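Local atomic coordinates of phage-like element PBSX protein xkdH (Bacillus subtilis, PDB entry 3F3B), a protein that is of unknown function but belongs to the defective prophage-like element PBSX and probably contributes to its phage-like particle. Residues A[70-75]-A[93-98]; A[99-102]-A[107-110]. All blocks are in the same frame, centred on the assembly; numbering follows the deposited sequence.

Interaction 1 of 2, residues A[70-75]-A[93-98]; sequences HSFLVH and HKYILK. With PO4 (phosphate ion), chain C.
Phe72 and Tyr95 reach toward each other from two strands of one curled antiparallel sheet and meet as a T-shaped (edge-to-face) pair, the edge of Phe72 directed at the face of Tyr95. The ring centroids lie 4.8 Å apart and the planes stand at 57°, short of a perpendicular T. From CB, the Phe72 side chain runs to CG along a chi1 of 33°, well away from a staggered value, which carries the ring toward strand 93-97. The far end of the ring makes the contact. Phe72 CE1 comes to 3.6 Å from Tyr95 CE1, and the tip, Phe72 CZ, sits 3.5 Å above the Tyr95 plane, over the centre of the ring. Tyr95 points its CB at strand 66-77, and its side chain also touches Ile88 and Trp90 of strand 87-90. Phe72 in turn stacks with Phe52 and rests on Ala112 of strand 107-114, which places the pair in the interior of the curled sheet, consistent with a phage-barrel fold. On the neighbouring residue, Lys94 N donates a nearly straight hydrogen bond of 3.1 Å (172°) to PO4 O2 of a phosphate ion, probably from the crystallisation liquor. Across the interior the chemistry is purely aromatic: the two strands are joined here by one edge-to-face contact, with the slightly positive C-H rim of Phe72 set against the pi cloud of Tyr95.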
# COMPACT_ATOMS: atom_id res chain seq x y z
N HIS A 70 -9.78 1.11 -8.27
CA HIS A 70 -8.52 1.64 -8.75
C HIS A 70 -7.78 2.33 -7.62
O HIS A 70 -6.56 2.23 -7.49
CB HIS A 70 -8.78 2.64 -9.89
CG HIS A 70 -7.56 3.38 -10.33
ND1 HIS A 70 -6.45 2.75 -10.85
CD2 HIS A 70 -7.27 4.70 -10.31
CE1 HIS A 70 -5.53 3.65 -11.14
NE2 HIS A 70 -6.00 4.84 -10.82
N SER A 71 -8.53 3.03 -6.78
CA SER A 71 -7.93 3.72 -5.66
C SER A 71 -8.99 4.18 -4.67
O SER A 71 -10.19 4.16 -4.96
CB SER A 71 -7.15 4.93 -6.16
OG SER A 71 -8.04 5.94 -6.62
N PHE A 72 -8.55 4.60 -3.50
CA PHE A 72 -9.44 5.10 -2.47
C PHE A 72 -8.63 5.77 -1.39
O PHE A 72 -7.44 5.50 -1.22
CB PHE A 72 -10.28 3.98 -1.85
CG PHE A 72 -9.59 2.65 -1.77
CD1 PHE A 72 -9.78 1.69 -2.77
CD2 PHE A 72 -8.77 2.34 -0.70
CE1 PHE A 72 -9.16 0.45 -2.69
CE2 PHE A 72 -8.14 1.09 -0.61
CZ PHE A 72 -8.34 0.15 -1.61
N LEU A 73 -9.28 6.67 -0.68
CA LEU A 73 -8.64 7.36 0.41
C LEU A 73 -8.84 6.45 1.62
O LEU A 73 -9.98 6.23 2.05
CB LEU A 73 -9.31 8.71 0.63
CG LEU A 73 -8.78 9.53 1.80
CD1 LEU A 73 -7.32 9.84 1.57
CD2 LEU A 73 -9.59 10.82 1.93
N VAL A 74 -7.75 5.92 2.15
CA VAL A 74 -7.83 5.04 3.31
C VAL A 74 -7.74 5.82 4.61
O VAL A 74 -6.93 6.73 4.73
CB VAL A 74 -6.70 4.00 3.33
CG1 VAL A 74 -6.98 2.98 4.41
CG2 VAL A 74 -6.58 3.31 1.97
N HIS A 75 -8.58 5.46 5.58
CA HIS A 75 -8.59 6.09 6.89
C HIS A 75 -8.13 5.03 7.88
O HIS A 75 -8.75 3.98 7.99
CB HIS A 75 -9.99 6.57 7.25
CG HIS A 75 -10.59 7.51 6.25
ND1 HIS A 75 -10.79 7.15 4.93
CD2 HIS A 75 -11.02 8.78 6.37
CE1 HIS A 75 -11.33 8.17 4.29
NE2 HIS A 75 -11.48 9.17 5.14
N HIS A 93 -6.01 -8.26 -2.77
CA HIS A 93 -5.45 -7.38 -3.78
C HIS A 93 -4.41 -6.45 -3.17
O HIS A 93 -4.49 -6.08 -2.00
CB HIS A 93 -6.55 -6.56 -4.46
CG HIS A 93 -7.41 -7.36 -5.39
ND1 HIS A 93 -8.55 -8.01 -4.97
CD2 HIS A 93 -7.28 -7.63 -6.71
CE1 HIS A 93 -9.09 -8.65 -6.00
NE2 HIS A 93 -8.34 -8.43 -7.06
N LYS A 94 -3.42 -6.10 -3.99
CA LYS A 94 -2.33 -5.23 -3.58
C LYS A 94 -2.61 -3.75 -3.86
O LYS A 94 -3.16 -3.39 -4.91
CB LYS A 94 -1.05 -5.66 -4.30
CG LYS A 94 -0.62 -7.08 -3.96
CD LYS A 94 0.63 -7.51 -4.72
CE LYS A 94 1.11 -8.87 -4.24
NZ LYS A 94 2.36 -9.33 -4.94
N TYR A 95 -2.23 -2.90 -2.92
CA TYR A 95 -2.41 -1.46 -3.06
C TYR A 95 -1.16 -0.79 -2.51
O TYR A 95 -0.53 -1.31 -1.58
CB TYR A 95 -3.63 -0.99 -2.26
CG TYR A 95 -4.93 -1.55 -2.77
CD1 TYR A 95 -5.58 -0.97 -3.86
CD2 TYR A 95 -5.48 -2.70 -2.22
CE1 TYR A 95 -6.74 -1.53 -4.39
CE2 TYR A 95 -6.64 -3.27 -2.74
CZ TYR A 95 -7.26 -2.68 -3.83
OH TYR A 95 -8.39 -3.25 -4.37
N ILE A 96 -0.79 0.34 -3.10
CA ILE A 96 0.37 1.07 -2.63
C ILE A 96 -0.09 2.44 -2.17
O ILE A 96 -0.91 3.06 -2.84
CB ILE A 96 1.42 1.27 -3.75
CG1 ILE A 96 1.79 -0.09 -4.36
CG2 ILE A 96 2.67 1.94 -3.18
CD1 ILE A 96 2.25 -1.11 -3.32
N LEU A 97 0.41 2.89 -1.03
CA LEU A 97 0.05 4.22 -0.53
C LEU A 97 0.87 5.22 -1.35
O LEU A 97 2.09 5.22 -1.28
CB LEU A 97 0.35 4.32 0.96
CG LEU A 97 -0.25 3.16 1.77
CD1 LEU A 97 -0.13 3.45 3.25
CD2 LEU A 97 -1.71 2.95 1.39
N LYS A 98 0.20 6.06 -2.12
CA LYS A 98 0.91 7.00 -2.99
C LYS A 98 1.09 8.41 -2.47
O LYS A 98 2.13 8.74 -1.90
CB LYS A 98 0.22 7.06 -4.36
CG LYS A 98 -0.10 5.69 -4.95
CD LYS A 98 1.12 4.78 -5.00
CE LYS A 98 2.14 5.24 -6.03
NZ LYS A 98 3.31 4.30 -6.10
P PO4 C . -3.19 -6.54 -7.89
O1 PO4 C . -1.72 -6.45 -8.09
O2 PO4 C . -3.48 -7.47 -6.76
O3 PO4 C . -3.74 -5.19 -7.58
O4 PO4 C . -3.83 -7.06 -9.13

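Interaction 2 of 2, residues A[99-102]-A[107-110]; sequences LPKR and HWEV
Arg102 and Glu109 form an antiparallel hydrogen-bonded pair with CA atoms 5.2 Å apart, and the two segments run nearly opposite ways, 168° between their end-to-end directions. This is the beginning of a beta hairpin, strand 102-104 turning back into strand 107-114 at the margin of the curled sheet. Glu109 N donates to Arg102 O at 2.7 Å, and Arg102 N returns a bond of 2.9 Å to Glu109 O, the latter bent to 141° at the hydrogen. Glu109 O also receives a CA-H contact from Lys101. Both side chains of the pair leave on the same face of the sheet, yet they do not form a salt bridge: Glu109 OE1 lies over one face of the Arg102 guanidinium, 4.0 Å from Arg102 NH2, where only the charges act. The carboxylate finds its salt bridge instead through OE2, with Arg104 NE, farther along the hairpin. Next to the pair, on the side away from the turn, CB of Lys101 packs on CB of Val110, while Val110 CG2 reaches back to the carbonyl oxygen of Leu99. The Lys101 side chain, CG tucked between the backbone N and the carbonyl carbon and extended beyond it, then runs to the Trp108 indole, CD and CE passing the CE3 and CZ3 rim. Its ammonium also bonds to Ile82 O, and Trp108 NE1 to Leu78 O, so both partners are held from outside the hairpin. The cation-pi contact ends with Lys101 NZ over the ring face, 3.4 Å from the centroid of the Trp108 six-membered ring and 10° off the ring normal.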
# COMPACT_ATOMS: atom_id res chain seq x y z
N LEU A 99 0.09 9.25 -2.69
CA LEU A 99 0.18 10.64 -2.25
C LEU A 99 0.52 10.68 -0.76
O LEU A 99 0.41 9.66 -0.07
CB LEU A 99 -1.14 11.36 -2.52
CG LEU A 99 -1.51 11.56 -4.00
CD1 LEU A 99 -0.29 12.12 -4.74
CD2 LEU A 99 -1.94 10.24 -4.62
N PRO A 100 0.95 11.85 -0.26
CA PRO A 100 1.31 12.04 1.14
C PRO A 100 0.14 11.72 2.05
O PRO A 100 -1.02 11.80 1.63
CB PRO A 100 1.67 13.52 1.21
CG PRO A 100 2.20 13.79 -0.14
CD PRO A 100 1.22 13.08 -1.03
N LYS A 101 0.44 11.34 3.29
CA LYS A 101 -0.60 11.03 4.26
C LYS A 101 -0.80 12.27 5.12
O LYS A 101 -0.02 13.21 5.04
CB LYS A 101 -0.20 9.85 5.14
CG LYS A 101 0.96 10.13 6.07
CD LYS A 101 1.13 9.02 7.10
CE LYS A 101 2.28 9.35 8.06
NZ LYS A 101 2.36 8.41 9.22
N ARG A 102 -1.84 12.26 5.94
CA ARG A 102 -2.10 13.40 6.82
C ARG A 102 -3.11 13.04 7.89
O ARG A 102 -3.80 12.03 7.80
CB ARG A 102 -2.59 14.61 6.01
CG ARG A 102 -3.95 14.46 5.36
CD ARG A 102 -4.06 15.46 4.20
NE ARG A 102 -5.42 15.59 3.68
CZ ARG A 102 -6.35 16.38 4.21
NH1 ARG A 102 -6.08 17.11 5.28
NH2 ARG A 102 -7.56 16.44 3.66
N HIS A 107 -7.37 10.53 12.54
CA HIS A 107 -7.04 9.37 11.72
C HIS A 107 -5.94 9.68 10.73
O HIS A 107 -5.71 10.85 10.39
CB HIS A 107 -8.27 8.93 10.92
CG HIS A 107 -9.45 8.56 11.76
ND1 HIS A 107 -10.74 8.72 11.33
CD2 HIS A 107 -9.53 8.01 12.99
CE1 HIS A 107 -11.57 8.29 12.26
NE2 HIS A 107 -10.86 7.85 13.28
N TRP A 108 -5.23 8.65 10.26
CA TRP A 108 -4.23 8.87 9.23
C TRP A 108 -5.04 8.74 7.96
O TRP A 108 -5.80 7.79 7.79
CB TRP A 108 -3.14 7.78 9.22
CG TRP A 108 -2.16 7.86 10.35
CD1 TRP A 108 -2.04 6.99 11.40
CD2 TRP A 108 -1.17 8.88 10.56
NE1 TRP A 108 -1.04 7.41 12.25
CE2 TRP A 108 -0.49 8.56 11.76
CE3 TRP A 108 -0.79 10.03 9.85
CZ2 TRP A 108 0.55 9.36 12.27
CZ3 TRP A 108 0.25 10.82 10.36
CH2 TRP A 108 0.90 10.48 11.56
N GLU A 109 -4.90 9.71 7.06
CA GLU A 109 -5.61 9.64 5.79
C GLU A 109 -4.56 9.54 4.71
O GLU A 109 -3.59 10.29 4.72
CB GLU A 109 -6.47 10.88 5.57
CG GLU A 109 -7.80 10.85 6.29
CD GLU A 109 -8.65 12.07 5.96
OE1 GLU A 109 -8.39 12.71 4.92
OE2 GLU A 109 -9.58 12.37 6.74
N VAL A 110 -4.74 8.63 3.77
CA VAL A 110 -3.77 8.46 2.71
C VAL A 110 -4.41 7.73 1.55
O VAL A 110 -5.24 6.86 1.76
CB VAL A 110 -2.55 7.65 3.22
CG1 VAL A 110 -3.01 6.25 3.64
CG2 VAL A 110 -1.47 7.60 2.15

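Overall arrangement
Interactions 1 and 2 follow one another along the chain, the first closing at residue 98 and the second opening at 99, with centres 11 Å apart. Strand 107-114 links them: within the sheet it pairs with strands 66-77 and 93-97, which carry the aromatic pair, and with strand 102-104. They touch directly where Val74 N approaches Val110 O at 2.7 Å, a probable hydrogen bond, and where Leu73 CD2 packs 3.7 Å from Glu109 OE1. The centre of interaction 1 lies about 6 Å, and that of interaction 2 about 12 Å, from the centre of the chain, so a buried contact gives way to a partly exposed hairpin. The phosphate adjoins interaction 1 alone.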